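Local coordinates for malonyl acyl carrier protein transacylase (Streptococcus pneumoniae, PDB 3IM8), which probably transfers the malonyl group from malonyl-CoA to holo acyl carrier protein, the step that supplies malonyl-ACP for fatty acid synthesis, at residues A[40-45]-A[58-63]; A[132-137]-A[186-191]. All blocks are in the same frame, centred on the assembly; numbering follows the deposited sequence.

Interaction 1 of 2, residues A[40-45]-A[58-63]; sequences LGYDLR and TRYTQP
Tyr42 and Tyr60 meet as an offset edge-to-face pair. The edge of Tyr60 is turned toward the face of Tyr42. The ring centroids lie 5.7 Å apart and the planes stand at 81°. The touching is done at the phenol end of Tyr42: its OH comes within 3.3 Å of Tyr60 CD1 and sits at the edge of that ring, in its plane. Tyr42 CG lies between its own backbone N and carbonyl carbon (chi1 66°). This swings the ring across to helix 58-78 and lays one face over Leu40 CB.

The buried side is apolar. Pro63 presents its ring to the other segment, and Leu40 CD2 packs on Pro63 CB at 4.1 Å. Leu44 CG runs anti to the backbone N (chi1 -180°). That carries CD2 to 3.8 Å from Pro63 O, while the same side chain touches Ala64 and Ala67 further along the helix. Val109 and Val112 of helix 105-122 back Leu40 and Pro63, so four helices meet here.

The tyrosine side is partly open to solvent and holds a water, although the two rings touch closely. The water lies at the edge of the Tyr42 ring, in its plane, 2.6 Å from Tyr42 OH. It donates a hydrogen bond to Arg59 O, 2.8 Å away. Beyond it, the CD of Arg59 lies over one face of Tyr60.

The contact joins the turn between helices 27-40 and 44-50 to the first turns of helix 58-78. Gly41 leaves the first helix with positive phi, and Asp43 caps the second through Tyr46 N. The chemistry is mixed. Carbon packing closes the inner side. Pro63 has no N-H to give, so Arg59 O cannot make the usual bond to the residue four on; the water serves this carbonyl instead and links it to the Tyr42 hydroxyl.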
loop_
_atom_site.group_PDB
_atom_site.type_symbol
_atom_site.label_atom_id
_atom_site.label_comp_id
_atom_site.label_asym_id
_atom_site.label_seq_id
_atom_site.Cartn_x
_atom_site.Cartn_y
_atom_site.Cartn_z
ATOM N N LEU A 40 -11.003 0.492 17.535
ATOM C CA LEU A 40 -9.651 0.488 18.102
ATOM C C LEU A 40 -9.559 0.589 19.636
ATOM O O LEU A 40 -8.629 0.104 20.213
ATOM C CB LEU A 40 -8.870 1.648 17.475
ATOM C CG LEU A 40 -8.776 1.447 15.964
ATOM C CD1 LEU A 40 -8.346 2.740 15.260
ATOM C CD2 LEU A 40 -7.801 0.339 15.664
ATOM N N GLY A 41 -10.508 1.239 20.301
ATOM C CA GLY A 41 -10.439 1.432 21.753
ATOM C C GLY A 41 -9.581 2.629 22.141
ATOM O O GLY A 41 -9.089 2.718 23.285
ATOM N N TYR A 42 -9.371 3.541 21.186
ATOM C CA TYR A 42 -8.627 4.808 21.418
ATOM C C TYR A 42 -8.982 5.843 20.331
ATOM O O TYR A 42 -9.504 5.517 19.240
ATOM C CB TYR A 42 -7.117 4.590 21.519
ATOM C CG TYR A 42 -6.494 4.112 20.232
ATOM C CD1 TYR A 42 -6.367 4.978 19.119
ATOM C CD2 TYR A 42 -6.030 2.800 20.121
ATOM C CE1 TYR A 42 -5.778 4.527 17.911
ATOM C CE2 TYR A 42 -5.443 2.350 18.951
ATOM C CZ TYR A 42 -5.323 3.218 17.853
ATOM O OH TYR A 42 -4.759 2.750 16.730
ATOM N N ASP A 43 -8.738 7.102 20.664
ATOM C CA ASP A 43 -9.123 8.213 19.831
ATOM C C ASP A 43 -8.131 8.277 18.673
ATOM O O ASP A 43 -7.049 8.816 18.870
ATOM C CB ASP A 43 -9.065 9.521 20.678
ATOM C CG ASP A 43 -9.555 10.774 19.905
ATOM O OD1 ASP A 43 -9.661 10.794 18.667
ATOM O OD2 ASP A 43 -9.801 11.776 20.580
ATOM N N LEU A 44 -8.492 7.730 17.493
ATOM C CA LEU A 44 -7.620 7.812 16.304
ATOM C C LEU A 44 -7.461 9.237 15.744
ATOM O O LEU A 44 -6.418 9.596 15.151
ATOM C CB LEU A 44 -8.090 6.854 15.195
ATOM C CG LEU A 44 -7.314 6.781 13.856
ATOM C CD1 LEU A 44 -5.890 6.288 14.032
ATOM C CD2 LEU A 44 -8.089 5.874 12.848
ATOM N N ARG A 45 -8.487 10.058 15.905
ATOM C CA ARG A 45 -8.433 11.412 15.364
ATOM C C ARG A 45 -7.336 12.219 16.132
ATOM O O ARG A 45 -6.496 12.935 15.529
ATOM C CB ARG A 45 -9.821 12.060 15.517
ATOM C CG ARG A 45 -9.907 13.561 15.210
ATOM C CD ARG A 45 -9.923 13.768 13.685
ATOM N NE ARG A 45 -8.582 13.987 13.083
ATOM C CZ ARG A 45 -8.229 13.599 11.870
ATOM N NH1 ARG A 45 -9.096 12.945 11.097
ATOM N NH2 ARG A 45 -6.999 13.852 11.433
ATOM N N THR A 58 4.190 1.495 13.085
ATOM C CA THR A 58 3.458 0.580 12.212
ATOM C C THR A 58 2.078 0.123 12.720
ATOM O O THR A 58 1.088 0.165 11.957
ATOM C CB THR A 58 4.380 -0.612 11.755
ATOM O OG1 THR A 58 5.634 -0.087 11.300
ATOM C CG2 THR A 58 3.735 -1.411 10.609
ATOM N N ARG A 59 1.972 -0.294 13.973
ATOM C CA ARG A 59 0.699 -0.785 14.500
ATOM C C ARG A 59 -0.392 0.315 14.538
ATOM O O ARG A 59 -1.578 -0.012 14.533
ATOM C CB ARG A 59 0.851 -1.445 15.893
ATOM C CG ARG A 59 1.068 -0.418 17.036
ATOM C CD ARG A 59 0.384 -0.819 18.326
ATOM N NE ARG A 59 0.753 -2.140 18.850
ATOM C CZ ARG A 59 2.003 -2.579 19.018
ATOM N NH1 ARG A 59 3.053 -1.811 18.687
ATOM N NH2 ARG A 59 2.195 -3.803 19.503
ATOM N N TYR A 60 0.010 1.595 14.588
ATOM C CA TYR A 60 -0.950 2.718 14.502
ATOM C C TYR A 60 -1.005 3.323 13.084
ATOM O O TYR A 60 -2.045 3.787 12.651
ATOM C CB TYR A 60 -0.641 3.821 15.518
ATOM C CG TYR A 60 -0.506 3.303 16.918
ATOM C CD1 TYR A 60 -1.589 2.721 17.561
ATOM C CD2 TYR A 60 0.719 3.355 17.585
ATOM C CE1 TYR A 60 -1.472 2.241 18.833
ATOM C CE2 TYR A 60 0.845 2.868 18.865
ATOM C CZ TYR A 60 -0.256 2.303 19.478
ATOM O OH TYR A 60 -0.140 1.779 20.748
ATOM N N THR A 61 0.111 3.338 12.378
ATOM C CA THR A 61 0.090 3.833 11.017
ATOM C C THR A 61 -0.938 3.121 10.148
ATOM O O THR A 61 -1.652 3.762 9.329
ATOM C CB THR A 61 1.443 3.622 10.357
ATOM O OG1 THR A 61 2.458 4.091 11.253
ATOM C CG2 THR A 61 1.521 4.396 9.051
ATOM N N GLN A 62 -0.980 1.792 10.270
ATOM C CA GLN A 62 -1.817 1.021 9.342
ATOM C C GLN A 62 -3.299 1.357 9.484
ATOM O O GLN A 62 -3.929 1.717 8.505
ATOM C CB GLN A 62 -1.508 -0.484 9.399
ATOM C CG GLN A 62 -0.051 -0.779 8.914
ATOM C CD GLN A 62 0.188 -2.243 8.548
ATOM O OE1 GLN A 62 -0.756 -3.035 8.424
ATOM N NE2 GLN A 62 1.446 -2.611 8.409
ATOM N N PRO A 63 -3.857 1.298 10.709
ATOM C CA PRO A 63 -5.293 1.705 10.838
ATOM C C PRO A 63 -5.500 3.211 10.645
ATOM O O PRO A 63 -6.547 3.633 10.171
ATOM C CB PRO A 63 -5.664 1.234 12.243
ATOM C CG PRO A 63 -4.310 1.170 13.010
ATOM C CD PRO A 63 -3.368 0.646 11.943
HETATM O O HOH W 1 -3.704 0.431 16.334
#

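Interaction 2 of 2, residues A[132-137]-A[186-191]; sequences AVLNTP and AKRLIP
Val133 and Leu189 face each other on one side of an antiparallel strand pair. The two side chains run alongside each other off the same face. Leu189 CD2 rests against both branches of Val133, 3.9 Å from CG1 and 4.0 Å from CG2. Helix 171-184 backs this face, with Leu181 on Val133 and Gln182 on Leu189.

The other face carries Ala132, Leu134, Arg188 and Ile190. Small Ala132 leaves a hollow here. Leu134 CD1 settles into it, 3.7 Å from Ala132 CB. Leu134 CD2 meets Ile190 CD1 at 3.3 Å, tighter than usual for two carbons. Leu134 also runs square to Arg188, with CD2 over one face of the guanidinium. The bend at Arg188 chi3 (-89°) turns that group back over the leucine and alongside the Asn135 amide, their planes 35° apart.

Past the strand end Thr136 CG2 touches Ala186 CB at 4.0 Å.

Ala132 and Ile190 form a hydrogen-bonded pair, with Ala132 N to Ile190 O and Ile190 N to Ala132 O both 2.8 Å. Leu134 N adds a bond to Arg188 O at 2.9 Å. Strand 188-191 thus edges the mixed sheet of what is, as in other FabD proteins, the smaller ferredoxin-like subdomain. Backbone bonds hold it, with an apolar face against helices 138-148 and 171-184 and a face mixing apolar and charged groups on the other side.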
loop_
_atom_site.group_PDB
_atom_site.type_symbol
_atom_site.label_atom_id
_atom_site.label_comp_id
_atom_site.label_asym_id
_atom_site.label_seq_id
_atom_site.Cartn_x
_atom_site.Cartn_y
_atom_site.Cartn_z
ATOM N N ALA A 132 16.444 1.255 -3.196
ATOM C CA ALA A 132 15.770 1.479 -4.473
ATOM C C ALA A 132 16.803 1.427 -5.593
ATOM O O ALA A 132 17.763 2.194 -5.612
ATOM C CB ALA A 132 15.048 2.828 -4.492
ATOM N N VAL A 133 16.578 0.506 -6.526
ATOM C CA VAL A 133 17.421 0.355 -7.704
ATOM C C VAL A 133 16.760 1.031 -8.900
ATOM O O VAL A 133 15.800 0.515 -9.473
ATOM C CB VAL A 133 17.673 -1.127 -8.035
ATOM C CG1 VAL A 133 18.596 -1.252 -9.237
ATOM C CG2 VAL A 133 18.254 -1.848 -6.829
ATOM N N LEU A 134 17.283 2.196 -9.263
ATOM C CA LEU A 134 16.726 3.014 -10.330
ATOM C C LEU A 134 17.362 2.713 -11.682
ATOM O O LEU A 134 18.556 2.425 -11.778
ATOM C CB LEU A 134 16.881 4.501 -9.999
ATOM C CG LEU A 134 15.873 5.082 -9.005
ATOM C CD1 LEU A 134 15.611 4.105 -7.870
ATOM C CD2 LEU A 134 16.360 6.419 -8.467
ATOM N N ASN A 135 16.554 2.746 -12.734
ATOM C CA ASN A 135 17.046 2.557 -14.100
ATOM C C ASN A 135 18.009 1.385 -14.346
ATOM O O ASN A 135 19.094 1.576 -14.895
ATOM C CB ASN A 135 17.675 3.856 -14.616
ATOM C CG ASN A 135 16.691 5.008 -14.645
ATOM O OD1 ASN A 135 16.917 6.048 -14.028
ATOM N ND2 ASN A 135 15.590 4.828 -15.366
ATOM N N THR A 136 17.549 0.171 -14.044
ATOM C CA THR A 136 18.227 -1.065 -14.444
ATOM C C THR A 136 17.186 -2.130 -14.816
ATOM O O THR A 136 16.128 -2.196 -14.191
ATOM C CB THR A 136 19.131 -1.605 -13.322
ATOM O OG1 THR A 136 18.520 -2.754 -12.723
ATOM C CG2 THR A 136 19.351 -0.541 -12.257
ATOM N N PRO A 137 17.467 -2.959 -15.825
ATOM C CA PRO A 137 16.478 -3.951 -16.256
ATOM C C PRO A 137 16.077 -4.885 -15.111
ATOM O O PRO A 137 16.924 -5.255 -14.290
ATOM C CB PRO A 137 17.235 -4.746 -17.327
ATOM C CG PRO A 137 18.216 -3.805 -17.833
ATOM C CD PRO A 137 18.695 -3.065 -16.637
ATOM N N ALA A 186 24.703 -0.720 -12.493
ATOM C CA ALA A 186 23.675 0.110 -11.863
ATOM C C ALA A 186 24.286 1.417 -11.363
ATOM O O ALA A 186 25.264 1.414 -10.619
ATOM C CB ALA A 186 23.032 -0.636 -10.706
ATOM N N LYS A 187 23.689 2.522 -11.768
ATOM C CA LYS A 187 24.253 3.873 -11.546
ATOM C C LYS A 187 23.665 4.511 -10.269
ATOM O O LYS A 187 24.318 5.316 -9.567
ATOM C CB LYS A 187 23.897 4.765 -12.776
ATOM C CG LYS A 187 25.005 5.682 -13.349
ATOM C CD LYS A 187 26.007 4.929 -14.178
ATOM C CE LYS A 187 27.168 5.833 -14.508
ATOM N NZ LYS A 187 26.883 6.609 -15.745
ATOM N N ARG A 188 22.414 4.148 -10.014
ATOM C CA ARG A 188 21.610 4.826 -9.026
ATOM C C ARG A 188 20.926 3.822 -8.095
ATOM O O ARG A 188 19.947 3.176 -8.472
ATOM C CB ARG A 188 20.588 5.730 -9.720
ATOM C CG ARG A 188 21.201 6.900 -10.490
ATOM C CD ARG A 188 20.174 8.011 -10.573
ATOM N NE ARG A 188 19.319 7.904 -11.748
ATOM C CZ ARG A 188 18.143 8.512 -11.930
ATOM N NH1 ARG A 188 17.575 9.261 -10.986
ATOM N NH2 ARG A 188 17.500 8.314 -13.079
ATOM N N LEU A 189 21.473 3.724 -6.886
ATOM C CA LEU A 189 21.049 2.805 -5.854
ATOM C C LEU A 189 20.801 3.660 -4.626
ATOM O O LEU A 189 21.739 4.278 -4.077
ATOM C CB LEU A 189 22.169 1.786 -5.580
ATOM C CG LEU A 189 22.652 1.166 -6.902
ATOM C CD1 LEU A 189 23.998 0.511 -6.777
ATOM C CD2 LEU A 189 21.660 0.154 -7.345
ATOM N N ILE A 190 19.552 3.751 -4.199
ATOM C CA ILE A 190 19.250 4.638 -3.086
ATOM C C ILE A 190 18.870 3.869 -1.837
ATOM O O ILE A 190 17.770 3.323 -1.794
ATOM C CB ILE A 190 18.105 5.597 -3.433
ATOM C CG1 ILE A 190 18.352 6.240 -4.815
ATOM C CG2 ILE A 190 17.889 6.616 -2.220
ATOM C CD1 ILE A 190 17.155 7.125 -5.350
ATOM N N PRO A 191 19.767 3.811 -0.820
ATOM C CA PRO A 191 19.328 3.231 0.456
ATOM C C PRO A 191 18.096 3.938 1.037
ATOM O O PRO A 191 17.963 5.155 0.931
ATOM C CB PRO A 191 20.541 3.415 1.379
ATOM C CG PRO A 191 21.732 3.458 0.454
ATOM C CD PRO A 191 21.178 4.246 -0.751
#

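Overall arrangement
Interaction 1 closes before interaction 2 opens along the chain. Both lie within the acyl transferase domain, yet on opposite sides of the chain's centre. Their centres are 34 Å apart and their nearest atoms about 17 Å, so they do not touch. The 40-45/58-63 contact belongs to a helical part, where helices 27-40, 44-50, 58-78 and 105-122 come together. The 132-137/186-191 contact adds edge strand 188-191 to strand 129-134 of the mixed sheet. Helix 105-122 leads on to that sheet. Neither contact lies at the predicted active-site residues Ser90 and His199. Interaction 1 packs helices of the larger subdomain and interaction 2 closes one edge of the smaller one, the two-part build known from FabD relatives.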